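Local coordinates for citryl-spermidine/3,4-dihydroxybenzoyl-citryl-spermidine:spermidine ligase (Bacillus anthracis, PDB 3TO3), which catalyses the ATP-dependent condensation of spermidine with citryl-spermidine intermediates in the biosynthesis of the siderophore petrobactin, at residues 245-250 with 298-303. Numbering follows the deposited sequence.
Sequences PVHPWQ and VKVSLN. With ATP (adenosine-5'-triphosphate), chain E.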
ATOM      1  N   PRO B 245       7.187  18.139 -15.525  1.00 39.31           N
ATOM      2  CA  PRO B 245       5.832  17.614 -15.705  1.00 41.55           C
ATOM      3  C   PRO B 245       5.618  16.363 -14.808  1.00 49.90           C
ATOM      4  O   PRO B 245       6.542  15.569 -14.676  1.00 44.58           O
ATOM      5  CB  PRO B 245       5.773  17.316 -17.199  1.00 39.28           C
ATOM      6  CG  PRO B 245       7.187  17.029 -17.579  1.00 46.69           C
ATOM      7  CD  PRO B 245       8.101  17.743 -16.609  1.00 35.15           C
ATOM      8  N   VAL B 246       4.425  16.190 -14.240  1.00 38.17           N
ATOM      9  CA  VAL B 246       4.162  15.117 -13.303  1.00 35.93           C
ATOM     10  C   VAL B 246       2.889  14.405 -13.731  1.00 36.34           C
ATOM     11  O   VAL B 246       1.912  15.047 -14.130  1.00 34.91           O
ATOM     12  CB  VAL B 246       3.958  15.685 -11.886  1.00 39.74           C
ATOM     13  CG1 VAL B 246       3.764  14.576 -10.877  1.00 32.98           C
ATOM     14  CG2 VAL B 246       5.131  16.574 -11.499  1.00 37.92           C
ATOM     15  N   HIS B 247       2.897  13.077 -13.677  1.00 40.32           N
ATOM     16  CA  HIS B 247       1.676  12.325 -13.947  1.00 38.19           C
ATOM     17  C   HIS B 247       0.630  12.758 -12.933  1.00 35.37           C
ATOM     18  O   HIS B 247       0.924  12.835 -11.767  1.00 40.24           O
ATOM     19  CB  HIS B 247       1.964  10.846 -13.797  1.00 41.06           C
ATOM     20  CG  HIS B 247       0.874   9.963 -14.299  1.00 41.01           C
ATOM     21  ND1 HIS B 247      -0.395   9.968 -13.761  1.00 39.91           N
ATOM     22  CD2 HIS B 247       0.866   9.037 -15.289  1.00 46.73           C
ATOM     23  CE1 HIS B 247      -1.143   9.092 -14.412  1.00 40.46           C
ATOM     24  NE2 HIS B 247      -0.402   8.515 -15.343  1.00 42.79           N
ATOM     25  N   PRO B 248      -0.598  13.036 -13.368  1.00 36.68           N
ATOM     26  CA  PRO B 248      -1.585  13.490 -12.379  1.00 35.88           C
ATOM     27  C   PRO B 248      -1.885  12.446 -11.301  1.00 40.46           C
ATOM     28  O   PRO B 248      -2.231  12.872 -10.202  1.00 43.34           O
ATOM     29  CB  PRO B 248      -2.843  13.793 -13.220  1.00 34.83           C
ATOM     30  CG  PRO B 248      -2.684  12.965 -14.475  1.00 30.48           C
ATOM     31  CD  PRO B 248      -1.186  12.799 -14.702  1.00 40.17           C
ATOM     32  N   TRP B 249      -1.739  11.143 -11.570  1.00 41.57           N
ATOM     33  CA  TRP B 249      -1.925  10.146 -10.476  1.00 45.05           C
ATOM     34  C   TRP B 249      -0.789  10.275  -9.483  1.00 42.88           C
ATOM     35  O   TRP B 249      -0.989  10.175  -8.270  1.00 43.58           O
ATOM     36  CB  TRP B 249      -1.973   8.672 -10.944  1.00 33.25           C
ATOM     37  CG  TRP B 249      -2.292   7.687  -9.839  1.00 40.93           C
ATOM     38  CD1 TRP B 249      -3.524   7.186  -9.525  1.00 35.34           C
ATOM     39  CD2 TRP B 249      -1.370   7.095  -8.898  1.00 43.99           C
ATOM     40  NE1 TRP B 249      -3.426   6.322  -8.469  1.00 41.35           N
ATOM     41  CE2 TRP B 249      -2.123   6.249  -8.059  1.00 46.63           C
ATOM     42  CE3 TRP B 249       0.022   7.183  -8.703  1.00 43.24           C
ATOM     43  CZ2 TRP B 249      -1.545   5.505  -7.016  1.00 47.71           C
ATOM     44  CZ3 TRP B 249       0.609   6.431  -7.674  1.00 40.45           C
ATOM     45  CH2 TRP B 249      -0.182   5.610  -6.841  1.00 51.18           C
ATOM     46  N   GLN B 250       0.407  10.492 -10.008  1.00 38.44           N
ATOM     47  CA  GLN B 250       1.584  10.602  -9.171  1.00 35.41           C
ATOM     48  C   GLN B 250       1.482  11.840  -8.299  1.00 39.13           C
ATOM     49  O   GLN B 250       1.794  11.797  -7.101  1.00 42.46           O
ATOM     50  CB  GLN B 250       2.851  10.649 -10.005  1.00 33.64           C
ATOM     51  CG  GLN B 250       4.090  10.768  -9.141  1.00 37.66           C
ATOM     52  CD  GLN B 250       4.533   9.420  -8.619  1.00 40.00           C
ATOM     53  OE1 GLN B 250       3.751   8.476  -8.566  1.00 42.95           O
ATOM     54  NE2 GLN B 250       5.792   9.312  -8.259  1.00 40.72           N
ATOM     55  N   VAL B 298       6.577  11.779 -23.025  1.00 34.73           N
ATOM     56  CA  VAL B 298       7.013  12.083 -21.685  1.00 34.42           C
ATOM     57  C   VAL B 298       7.026  10.773 -20.912  1.00 42.82           C
ATOM     58  O   VAL B 298       6.018  10.030 -20.882  1.00 41.89           O
ATOM     59  CB  VAL B 298       6.045  13.086 -21.059  1.00 45.29           C
ATOM     60  CG1 VAL B 298       6.647  13.704 -19.902  1.00 57.67           C
ATOM     61  CG2 VAL B 298       5.790  14.178 -22.046  1.00 59.81           C
ATOM     62  N   LYS B 299       8.176  10.454 -20.337  1.00 36.79           N
ATOM     63  CA  LYS B 299       8.280   9.301 -19.463  1.00 41.51           C
ATOM     64  C   LYS B 299       8.458   9.833 -18.059  1.00 45.58           C
ATOM     65  O   LYS B 299       9.458  10.520 -17.765  1.00 39.83           O
ATOM     66  CB  LYS B 299       9.436   8.380 -19.869  1.00 33.82           C
ATOM     67  CG  LYS B 299       9.617   7.143 -18.993  1.00 39.52           C
ATOM     68  CD  LYS B 299      10.660   6.190 -19.579  1.00 44.29           C
ATOM     69  CE  LYS B 299      10.556   4.804 -18.965  1.00 57.19           C
ATOM     70  NZ  LYS B 299      11.640   3.892 -19.462  1.00 59.88           N
ATOM     71  N   VAL B 300       7.482   9.545 -17.197  1.00 39.53           N
ATOM     72  CA  VAL B 300       7.451  10.190 -15.891  1.00 36.95           C
ATOM     73  C   VAL B 300       7.393   9.194 -14.754  1.00 45.25           C
ATOM     74  O   VAL B 300       7.039   8.037 -14.955  1.00 42.49           O
ATOM     75  CB  VAL B 300       6.284  11.179 -15.776  1.00 37.20           C
ATOM     76  CG1 VAL B 300       6.474  12.315 -16.742  1.00 32.74           C
ATOM     77  CG2 VAL B 300       4.949  10.471 -16.078  1.00 32.99           C
ATOM     78  N   SER B 301       7.781   9.642 -13.564  1.00 44.39           N
ATOM     79  CA  SER B 301       7.773   8.781 -12.384  1.00 36.33           C
ATOM     80  C   SER B 301       6.349   8.303 -12.049  1.00 36.36           C
ATOM     81  O   SER B 301       5.398   9.078 -12.121  1.00 35.70           O
ATOM     82  CB  SER B 301       8.334   9.557 -11.201  1.00 40.99           C
ATOM     83  OG  SER B 301       9.735   9.675 -11.328  1.00 50.25           O
ATOM     84  N   LEU B 302       6.188   7.032 -11.712  1.00 33.79           N
ATOM     85  CA  LEU B 302       4.894   6.583 -11.224  1.00 38.50           C
ATOM     86  C   LEU B 302       5.091   5.620 -10.082  1.00 43.74           C
ATOM     87  O   LEU B 302       5.725   4.584 -10.258  1.00 46.91           O
ATOM     88  CB  LEU B 302       4.147   5.934 -12.366  1.00 44.41           C
ATOM     89  CG  LEU B 302       2.647   5.736 -12.258  1.00 49.41           C
ATOM     90  CD1 LEU B 302       1.895   7.073 -12.102  1.00 43.83           C
ATOM     91  CD2 LEU B 302       2.193   4.940 -13.498  1.00 43.61           C
ATOM     92  N   ASN B 303       4.530   5.869  -8.908  1.00 45.11           N
ATOM     93  CA  ASN B 303       4.863   4.888  -7.915  1.00 41.59           C
ATOM     94  C   ASN B 303       3.727   3.882  -7.823  1.00 46.50           C
ATOM     95  O   ASN B 303       2.928   3.902  -6.900  1.00 45.69           O
ATOM     96  CB  ASN B 303       4.949   5.625  -6.566  1.00 39.07           C
ATOM     97  CG  ASN B 303       6.368   6.079  -6.220  1.00 43.55           C
ATOM     98  OD1 ASN B 303       6.930   6.999  -6.846  1.00 41.05           O
ATOM     99  ND2 ASN B 303       6.945   5.446  -5.209  1.00 37.12           N
TER
HETATM  100  PB  ATP E 617       9.034   1.477 -19.660  0.71 84.11           P
HETATM  101  O1B ATP E 617       8.199   2.485 -18.911  0.71 79.96           O
HETATM  102  O2B ATP E 617      10.398   1.383 -19.029  0.71 83.35           O
HETATM  103  O3B ATP E 617       9.135   1.898 -21.172  0.71 56.14           O
HETATM  104  PA  ATP E 617       8.093  -0.695 -18.324  0.71113.19           P
HETATM  105  O1A ATP E 617       7.974   0.302 -17.189  0.71110.20           O
HETATM  106  O2A ATP E 617       9.207  -1.711 -18.098  0.71109.54           O
HETATM  107  O3A ATP E 617       8.364   0.064 -19.653  0.71129.61           O
HETATM  108  O5' ATP E 617       6.713  -1.439 -18.430  0.71126.49           O
HETATM  109  C5' ATP E 617       6.258  -1.918 -19.640  0.71119.91           C
HETATM  110  C4' ATP E 617       5.224  -2.895 -19.594  0.71113.13           C
HETATM  111  O4' ATP E 617       5.183  -3.631 -20.863  0.71106.95           O
HETATM  112  C3' ATP E 617       5.502  -3.902 -18.545  0.71112.13           C
HETATM  113  O3' ATP E 617       4.478  -3.922 -17.628  0.71113.31           O
HETATM  114  C2' ATP E 617       5.599  -5.184 -19.265  0.71105.73           C
HETATM  115  O2' ATP E 617       5.069  -6.201 -18.525  0.71100.76           O
HETATM  116  C1' ATP E 617       4.794  -4.918 -20.491  0.71102.06           C
HETATM  117  N9  ATP E 617       4.954  -5.868 -21.560  0.71 90.74           N
HETATM  118  C8  ATP E 617       3.930  -6.475 -22.186  0.71 80.07           C
HETATM  119  N7  ATP E 617       4.443  -7.285 -23.122  0.71 77.72           N
HETATM  120  C5  ATP E 617       5.792  -7.194 -23.104  0.71 82.29           C
HETATM  121  C6  ATP E 617       6.807  -7.804 -23.855  0.71 77.09           C
HETATM  122  N6  ATP E 617       6.458  -8.744 -24.884  0.71 73.57           N
HETATM  123  N1  ATP E 617       8.097  -7.496 -23.591  0.71 77.65           N
HETATM  124  C2  ATP E 617       8.405  -6.612 -22.618  0.71 82.60           C
HETATM  125  N3  ATP E 617       7.449  -6.009 -21.876  0.71 87.43           N
HETATM  126  C4  ATP E 617       6.135  -6.279 -22.095  0.71 88.61           C
HETATM  127  O   HOH W   1       5.174  11.885 -12.314  1.00 43.80           O
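Gln250 grips Asn303 at two points, one on its backbone and one on its side chain. Asn303 N donates to Gln250 OE1 at 2.7 Å, tilted 27° from the carbonyl plane, while Gln250 NE2 reaches Asn303 OD1 at 2.9 Å in a nearly straight bond (N-H...acceptor angle 165°). Acceptor and donor ends of one amide are thus both engaged, which fixes its flip; a bend at chi2 (83°) turns the amide to face the strand. The Leu302 CD1 methyl touches two rings: it sits over one face of the His247 imidazole, 3.9 Å from the ring centroid, a CH-pi contact, and approaches the Trp249 ring obliquely, 3.9 Å from Trp249 CE3. Val300 CG2 comes to the edge of the same imidazole, 3.8 Å from His247 CB. Beyond it, Pro245 CG meets Val298 CG1 at 4.1 Å. A water links the backbones, accepting from His247 N and donating to Ser301 O at 2.8 Å.

A second shell orients these groups. His247 is an N-cap residue: its ND1 accepts from Trp249 N at 2.8 Å, with the donor in the ring plane. This bond restrains the ring's rotation, and Tyr181 packs edge-to-face on it. Ser365 accepts from Gln250 NE2 through its O and bonds Asn303 OD1 through its OG, while Ser301 OG bonds Gly364 O.

Lys299, on the same strand but with a side chain that takes no part in this packing, binds ATP, and the Leu302 side chain lies close to those of the ATP-binding Arg285 and Arg311. Strand 297-306, between 286-289 and 367-371 in the mixed sheet, here meets the turn from edge strand 241-246 of the three-stranded sheet into helix 248-258.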